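Exopolyphosphatase (Cytophaga hutchinsonii, PDB 3MDQ) probably hydrolyses inorganic polyphosphate from the chain end, releasing orthophosphate, as a member of the Ppx/GppA phosphatase family with the actin-like ATPase fold. Local coordinates at residues G48-T51 / E52-D56; D96-K99 / K100-I104. One frame throughout, in Å; residues are numbered along the deposited sequence.

Interaction 1 (G48-T51 / E52-D56)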
ATOM      1  N   GLY A  48      19.842   2.727   2.305  1.00 12.34           N
ATOM      2  CA  GLY A  48      19.531   4.020   2.905  1.00 13.05           C
ATOM      3  C   GLY A  48      19.623   5.222   1.991  1.00 11.32           C
ATOM      4  O   GLY A  48      19.806   6.315   2.478  1.00 11.97           O
ATOM      5  N   PHE A  49      19.521   5.027   0.667  1.00 10.43           N
ATOM      6  CA  PHE A  49      19.516   6.165  -0.285  1.00 10.38           C
ATOM      7  C   PHE A  49      18.595   5.930  -1.465  1.00 10.92           C
ATOM      8  O   PHE A  49      18.117   4.808  -1.697  1.00 11.22           O
ATOM      9  CB  PHE A  49      20.938   6.533  -0.732  1.00  9.44           C
ATOM     10  CG  PHE A  49      21.630   5.449  -1.505  1.00  9.28           C
ATOM     11  CD1 PHE A  49      21.398   5.278  -2.841  1.00 12.86           C
ATOM     12  CD2 PHE A  49      22.449   4.584  -0.862  1.00 12.93           C
ATOM     13  CE1 PHE A  49      21.994   4.258  -3.565  1.00 12.28           C
ATOM     14  CE2 PHE A  49      23.063   3.554  -1.563  1.00 12.34           C
ATOM     15  CZ  PHE A  49      22.848   3.411  -2.916  1.00 11.60           C
ATOM     16  N   ILE A  50      18.349   7.008  -2.234  1.00  9.53           N
ATOM     17  CA  ILE A  50      17.588   6.939  -3.446  1.00  8.87           C
ATOM     18  C   ILE A  50      18.582   7.145  -4.625  1.00  8.16           C
ATOM     19  O   ILE A  50      19.335   8.120  -4.633  1.00 10.15           O
ATOM     20  CB  ILE A  50      16.485   8.008  -3.461  1.00 10.29           C
ATOM     21  CG1 ILE A  50      15.595   7.909  -2.239  1.00 11.69           C
ATOM     22  CG2 ILE A  50      15.618   7.873  -4.739  1.00 11.51           C
ATOM     23  CD1 ILE A  50      14.632   9.199  -2.126  1.00 12.91           C
ATOM     24  N   THR A  51      18.575   6.269  -5.623  1.00  9.10           N
ATOM     25  CA  THR A  51      19.542   6.392  -6.692  1.00  9.01           C
ATOM     26  C   THR A  51      19.189   7.560  -7.595  1.00  9.78           C
ATOM     27  O   THR A  51      18.044   8.052  -7.614  1.00 10.92           O
ATOM     28  CB  THR A  51      19.564   5.130  -7.568  1.00  9.73           C
ATOM     29  OG1 THR A  51      18.304   4.995  -8.262  1.00 10.46           O
ATOM     30  CG2 THR A  51      19.850   3.879  -6.715  1.00 10.17           C
ATOM     31  N   GLU A  52      20.152   7.988  -8.378  1.00  9.35           N
ATOM     32  CA  GLU A  52      19.869   9.003  -9.397  1.00  9.14           C
ATOM     33  C   GLU A  52      18.831   8.534 -10.410  1.00 10.38           C
ATOM     34  O   GLU A  52      17.985   9.338 -10.849  1.00 10.28           O
ATOM     35  CB  GLU A  52      21.132   9.430 -10.149  1.00  9.91           C
ATOM     36  CG  GLU A  52      22.129  10.189  -9.334  1.00 11.99           C
ATOM     37  CD  GLU A  52      21.666  11.591  -8.940  1.00 14.29           C
ATOM     38  OE1 GLU A  52      20.823  12.222  -9.651  1.00 14.19           O
ATOM     39  OE2 GLU A  52      22.149  12.058  -7.875  1.00 12.59           O
ATOM     40  N   GLU A  53      18.897   7.265 -10.809  1.00 11.02           N
ATOM     41  CA  GLU A  53      17.943   6.759 -11.779  1.00 11.74           C
ATOM     42  C   GLU A  53      16.536   6.795 -11.216  1.00 10.55           C
ATOM     43  O   GLU A  53      15.588   7.135 -11.919  1.00 10.17           O
ATOM     44  CB  GLU A  53      18.332   5.349 -12.252  1.00 11.64           C
ATOM     45  CG  GLU A  53      19.586   5.440 -13.173  1.00 14.72           C
ATOM     46  CD  GLU A  53      20.330   4.153 -13.369  1.00 33.80           C
ATOM     47  OE1 GLU A  53      19.697   3.074 -13.380  1.00 38.75           O
ATOM     48  OE2 GLU A  53      21.564   4.238 -13.539  1.00 38.68           O
ATOM     49  N   ALA A  54      16.400   6.436  -9.936  1.00  9.06           N
ATOM     50  CA  ALA A  54      15.106   6.429  -9.265  1.00  8.55           C
ATOM     51  C   ALA A  54      14.586   7.860  -9.125  1.00  9.08           C
ATOM     52  O   ALA A  54      13.408   8.094  -9.348  1.00  8.85           O
ATOM     53  CB  ALA A  54      15.200   5.719  -7.890  1.00 10.00           C
HETATM   54  N   MSE A  55      15.455   8.817  -8.774  1.00  9.09           N
HETATM   55  CA  MSE A  55      15.026  10.219  -8.678  1.00 10.59           C
HETATM   56  C   MSE A  55      14.553  10.727 -10.023  1.00  9.84           C
HETATM   57  O   MSE A  55      13.556  11.455 -10.091  1.00 11.07           O
HETATM   58  CB  MSE A  55      16.124  11.128  -8.095  1.00 10.05           C
HETATM   59  CG  MSE A  55      16.390  10.806  -6.660  1.00  8.77           C
HETATM   60 SE   MSE A  55      17.423  12.141  -5.687  0.75 11.30          SE
HETATM   61  CE  MSE A  55      19.207  11.540  -6.277  1.00 14.25           C
ATOM     62  N   ASP A  56      15.257  10.353 -11.095  0.50  8.95           N
ATOM     63  CA  ASP A  56      14.853  10.760 -12.439  0.50  8.31           C
ATOM     64  C   ASP A  56      13.495  10.168 -12.848  0.50  8.99           C
ATOM     65  O   ASP A  56      12.659  10.858 -13.447  0.50 10.16           O
ATOM     66  CB  ASP A  56      15.940  10.389 -13.450  0.50 10.09           C
ATOM     67  CG  ASP A  56      17.118  11.323 -13.379  0.50 13.31           C
ATOM     68  OD1 ASP A  56      17.003  12.376 -12.705  0.50 15.39           O
ATOM     69  OD2 ASP A  56      18.167  10.997 -13.964  0.50 20.20           O
TER
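Thr51 occupies the N-cap of helix 52-71, its hydroxyl capping Ala54 N while its carbonyl O accepts the first i to i+4 bond, from Met55 N. The capping bond runs from Ala54 N to OG1 of Thr51 at 2.9 Å, with an N-H...O angle of 156°; the bond from Met55 N to Thr51 O, also at 2.9 Å, opens the helical bonding series that Asp56 N to Glu52 O continues. The hydroxyl can turn back over the first turn because chi1 of 66° sets OG1 between the backbone N and the carbonyl carbon, while CG2 points away from that carbonyl. OG1 also lies 3.2 Å from CB of Ala54, the residue whose amide it accepts.

The two remaining amides of the first turn, Glu52 N and Glu53 N, donate to a bound glycerol, probably from the crystallisation liquor. Next to the cap, Ile50 CG2 touches CG of Met55, which is a selenomethionine, at 3.6 Å and Ala54 CB at 3.8 Å, the side chains of Ile50 and Met55 crossing at about a right angle. This small apolar patch continues onto Leu94 of helix 91-102, and Asn90 ND2 satisfies the carbonyl O of Ile50. OE1 of Glu52 forms a salt bridge with NH1 of Arg97 on helix 91-102.

A valine in place of Thr51 would probably leave Ala54 N without its capping acceptor and fray the first turn. The loop after strand 27-37 thus enters, through an N-cap, the helix that packs beside helix 91-102. With one amide held by a side chain, two by glycerol and the next by a main-chain carbonyl, the amides of the helix start probably form a partly positive end, consistent with glycerol oxygens being bound there.

Interaction 2 (D96-K99 / K100-I104)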
ATOM      1  N   ASP A  96      13.757  18.865  -3.099  1.00  7.06           N
ATOM      2  CA  ASP A  96      14.100  20.186  -3.649  1.00  8.13           C
ATOM      3  C   ASP A  96      13.977  20.176  -5.186  1.00  9.87           C
ATOM      4  O   ASP A  96      13.529  21.159  -5.795  1.00  9.31           O
ATOM      5  CB  ASP A  96      15.496  20.600  -3.237  1.00  9.68           C
ATOM      6  CG  ASP A  96      15.586  20.982  -1.763  1.00 12.83           C
ATOM      7  OD1 ASP A  96      14.546  21.026  -1.048  1.00 14.97           O
ATOM      8  OD2 ASP A  96      16.721  21.223  -1.301  1.00 17.00           O
ATOM      9  N   ARG A  97      14.361  19.058  -5.807  1.00  9.21           N
ATOM     10  CA  ARG A  97      14.209  18.925  -7.277  1.00  8.89           C
ATOM     11  C   ARG A  97      12.729  18.977  -7.658  1.00  8.67           C
ATOM     12  O   ARG A  97      12.367  19.617  -8.638  1.00 10.37           O
ATOM     13  CB  ARG A  97      14.901  17.673  -7.825  1.00  8.93           C
ATOM     14  CG  ARG A  97      16.425  17.705  -7.761  1.00  9.81           C
ATOM     15  CD  ARG A  97      17.055  16.419  -8.301  1.00 12.75           C
ATOM     16  NE  ARG A  97      18.510  16.340  -8.131  1.00 13.39           N
ATOM     17  CZ  ARG A  97      19.246  15.249  -8.425  1.00 14.81           C
ATOM     18  NH1 ARG A  97      18.678  14.176  -8.903  1.00 16.22           N
ATOM     19  NH2 ARG A  97      20.541  15.252  -8.204  1.00 18.14           N
ATOM     20  N   ILE A  98      11.868  18.329  -6.878  1.00  7.07           N
ATOM     21  CA  ILE A  98      10.433  18.354  -7.126  1.00  8.14           C
ATOM     22  C   ILE A  98       9.875  19.785  -7.013  1.00  9.58           C
ATOM     23  O   ILE A  98       9.060  20.231  -7.827  1.00  9.98           O
ATOM     24  CB  ILE A  98       9.654  17.365  -6.206  1.00  8.44           C
ATOM     25  CG1 ILE A  98      10.072  15.941  -6.564  1.00  8.57           C
ATOM     26  CG2 ILE A  98       8.128  17.605  -6.318  1.00  9.21           C
ATOM     27  CD1 ILE A  98       9.631  14.853  -5.537  1.00  9.22           C
ATOM     28  N   LYS A  99      10.282  20.514  -5.990  1.00  9.52           N
ATOM     29  CA  LYS A  99       9.817  21.876  -5.797  1.00  9.44           C
ATOM     30  C   LYS A  99      10.240  22.746  -6.993  1.00 10.00           C
ATOM     31  O   LYS A  99       9.436  23.526  -7.516  1.00 10.62           O
ATOM     32  CB  LYS A  99      10.369  22.453  -4.480  1.00 10.22           C
ATOM     33  CG  LYS A  99      10.042  23.897  -4.223  1.00 10.07           C
ATOM     34  CD  LYS A  99       8.540  24.131  -4.197  1.00 12.24           C
ATOM     35  CE  LYS A  99       8.205  25.531  -3.640  1.00 18.33           C
ATOM     36  NZ  LYS A  99       6.740  25.696  -3.567  1.00 21.06           N
ATOM     37  N   LYS A 100      11.472  22.585  -7.447  1.00 10.97           N
ATOM     38  CA  LYS A 100      11.975  23.366  -8.567  1.00 12.62           C
ATOM     39  C   LYS A 100      11.227  23.038  -9.849  1.00 14.43           C
ATOM     40  O   LYS A 100      10.844  23.943 -10.603  1.00 16.56           O
ATOM     41  CB  LYS A 100      13.475  23.137  -8.743  1.00 12.69           C
ATOM     42  CG  LYS A 100      14.103  23.911  -9.929  1.00 20.51           C
ATOM     43  CD  LYS A 100      15.628  23.901  -9.801  1.00 35.24           C
ATOM     44  CE  LYS A 100      16.331  23.932 -11.150  1.00 43.51           C
ATOM     45  NZ  LYS A 100      17.720  23.395 -11.023  1.00 40.90           N
ATOM     46  N   GLU A 101      11.021  21.760 -10.099  1.00 13.32           N
ATOM     47  CA  GLU A 101      10.497  21.306 -11.401  1.00 14.52           C
ATOM     48  C   GLU A 101       9.009  21.526 -11.588  1.00 14.52           C
ATOM     49  O   GLU A 101       8.585  21.916 -12.677  1.00 14.87           O
ATOM     50  CB  GLU A 101      10.804  19.844 -11.550  1.00 15.28           C
ATOM     51  CG  GLU A 101      10.732  19.292 -12.935  1.00 23.70           C
ATOM     52  CD  GLU A 101      11.905  19.689 -13.823  1.00 29.76           C
ATOM     53  OE1 GLU A 101      13.009  20.034 -13.319  1.00 29.07           O
ATOM     54  OE2 GLU A 101      11.694  19.635 -15.054  1.00 21.31           O
ATOM     55  N   VAL A 102       8.217  21.243 -10.554  1.00 10.50           N
ATOM     56  CA  VAL A 102       6.760  21.256 -10.669  1.00  9.97           C
ATOM     57  C   VAL A 102       6.052  22.085  -9.574  1.00  9.51           C
ATOM     58  O   VAL A 102       4.825  22.159  -9.504  1.00 10.89           O
ATOM     59  CB  VAL A 102       6.168  19.819 -10.713  1.00 11.20           C
ATOM     60  CG1 VAL A 102       6.646  19.097 -11.980  1.00 12.44           C
ATOM     61  CG2 VAL A 102       6.494  18.995  -9.418  1.00 10.12           C
ATOM     62  N   ASN A 103       6.831  22.739  -8.721  1.00 10.10           N
ATOM     63  CA  ASN A 103       6.269  23.601  -7.672  1.00 10.06           C
ATOM     64  C   ASN A 103       5.289  22.906  -6.777  1.00 11.35           C
ATOM     65  O   ASN A 103       4.252  23.467  -6.428  1.00 14.33           O
ATOM     66  CB  ASN A 103       5.659  24.872  -8.279  1.00  9.75           C
ATOM     67  CG  ASN A 103       5.498  25.996  -7.238  1.00 17.53           C
ATOM     68  OD1 ASN A 103       6.270  26.064  -6.269  1.00 16.51           O
ATOM     69  ND2 ASN A 103       4.508  26.850  -7.422  1.00 15.99           N
ATOM     70  N   ILE A 104       5.627  21.685  -6.363  1.00 11.31           N
ATOM     71  CA  ILE A 104       4.832  20.907  -5.408  1.00 10.53           C
ATOM     72  C   ILE A 104       5.762  20.704  -4.194  1.00  9.50           C
ATOM     73  O   ILE A 104       6.948  20.368  -4.360  1.00 10.82           O
ATOM     74  CB  ILE A 104       4.387  19.588  -6.031  1.00 11.08           C
ATOM     75  CG1 ILE A 104       3.319  19.839  -7.120  1.00 18.70           C
ATOM     76  CG2 ILE A 104       3.825  18.626  -4.941  1.00 16.62           C
ATOM     77  CD1 ILE A 104       3.024  18.628  -7.998  1.00 21.29           C
TER
HETATM   78  O   HOH W   1      14.524  20.030 -10.665  1.00 26.48           O
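Lys99 and Asn103 lie side by side, pointing the same way, and meet at their ends: NZ of Lys99 donates to OD1 of Asn103 at 2.8 Å, tilted 29° from the amide's carbonyl plane. The lysine reaches it by a bend at chi2 (59°) in an otherwise extended chain, which also brings CE to 3.3 Å from the same oxygen. Asn103, the first residue to leave helical geometry and of positive phi, ends helix 91-102; its backbone N makes a weak bond to Lys99 O, and its CA-H approaches that same carbonyl. The ammonium is shared between Asn103 and a second partner, Asp105, so one charge ties the last turn to the chain just beyond it.

Behind this surface pair the backbone is regular, with Lys100 N, Glu101 N and Val102 N bonded to the carbonyls of Asp96, Arg97 and Ile98. Arg97 O has another donor too: a water 3.0 Å away, which also donates to Glu101 OE1 at 3.1 Å and so bridges main chain and carboxylate. On the buried side CG2 of Ile98 meets CG2 of Val102 at 3.8 Å and packs near CB of Ile104, and the Ile98 side chain also touches Leu59 and Leu62 of helix 52-71.

Further out, helix 52-71 supplies partners to the polar groups: Lys63 forms a salt bridge with Glu101 OE2, and Arg66 donates to Val102 O, a carbonyl of the final turn. The carbonyl-rich C-terminal end of a helix would be expected to carry a partial negative charge, which the guanidinium of Arg66 probably offsets, so charged partners gather round the helix end while Ile98, Val102 and Ile104 are buried, and the chain runs on into strand 106-108.

Interaction 1 starts helix 52-71 and interaction 2 finishes helix 91-102, two neighbouring helices that pack together, and both contacts are partly buried. They touch directly: Glu52 OE1 forms a salt bridge with Arg97 NH1 at 3.0 Å, and CE of Met55 packs against the same nitrogen at 3.8 Å. Their chemistry follows the helix ends. At 48-56 a neutral hydroxyl and a backbone carbonyl accept amides, whereas at 96-104 the backbone leaves the helix at Asn103, and a lysine-to-asparagine bond, a bridging water and salt bridges to other parts of the chain surround that end. Each contact buries apolar side chains, while the exposed Glu52 and Glu101 form salt bridges between the two helices.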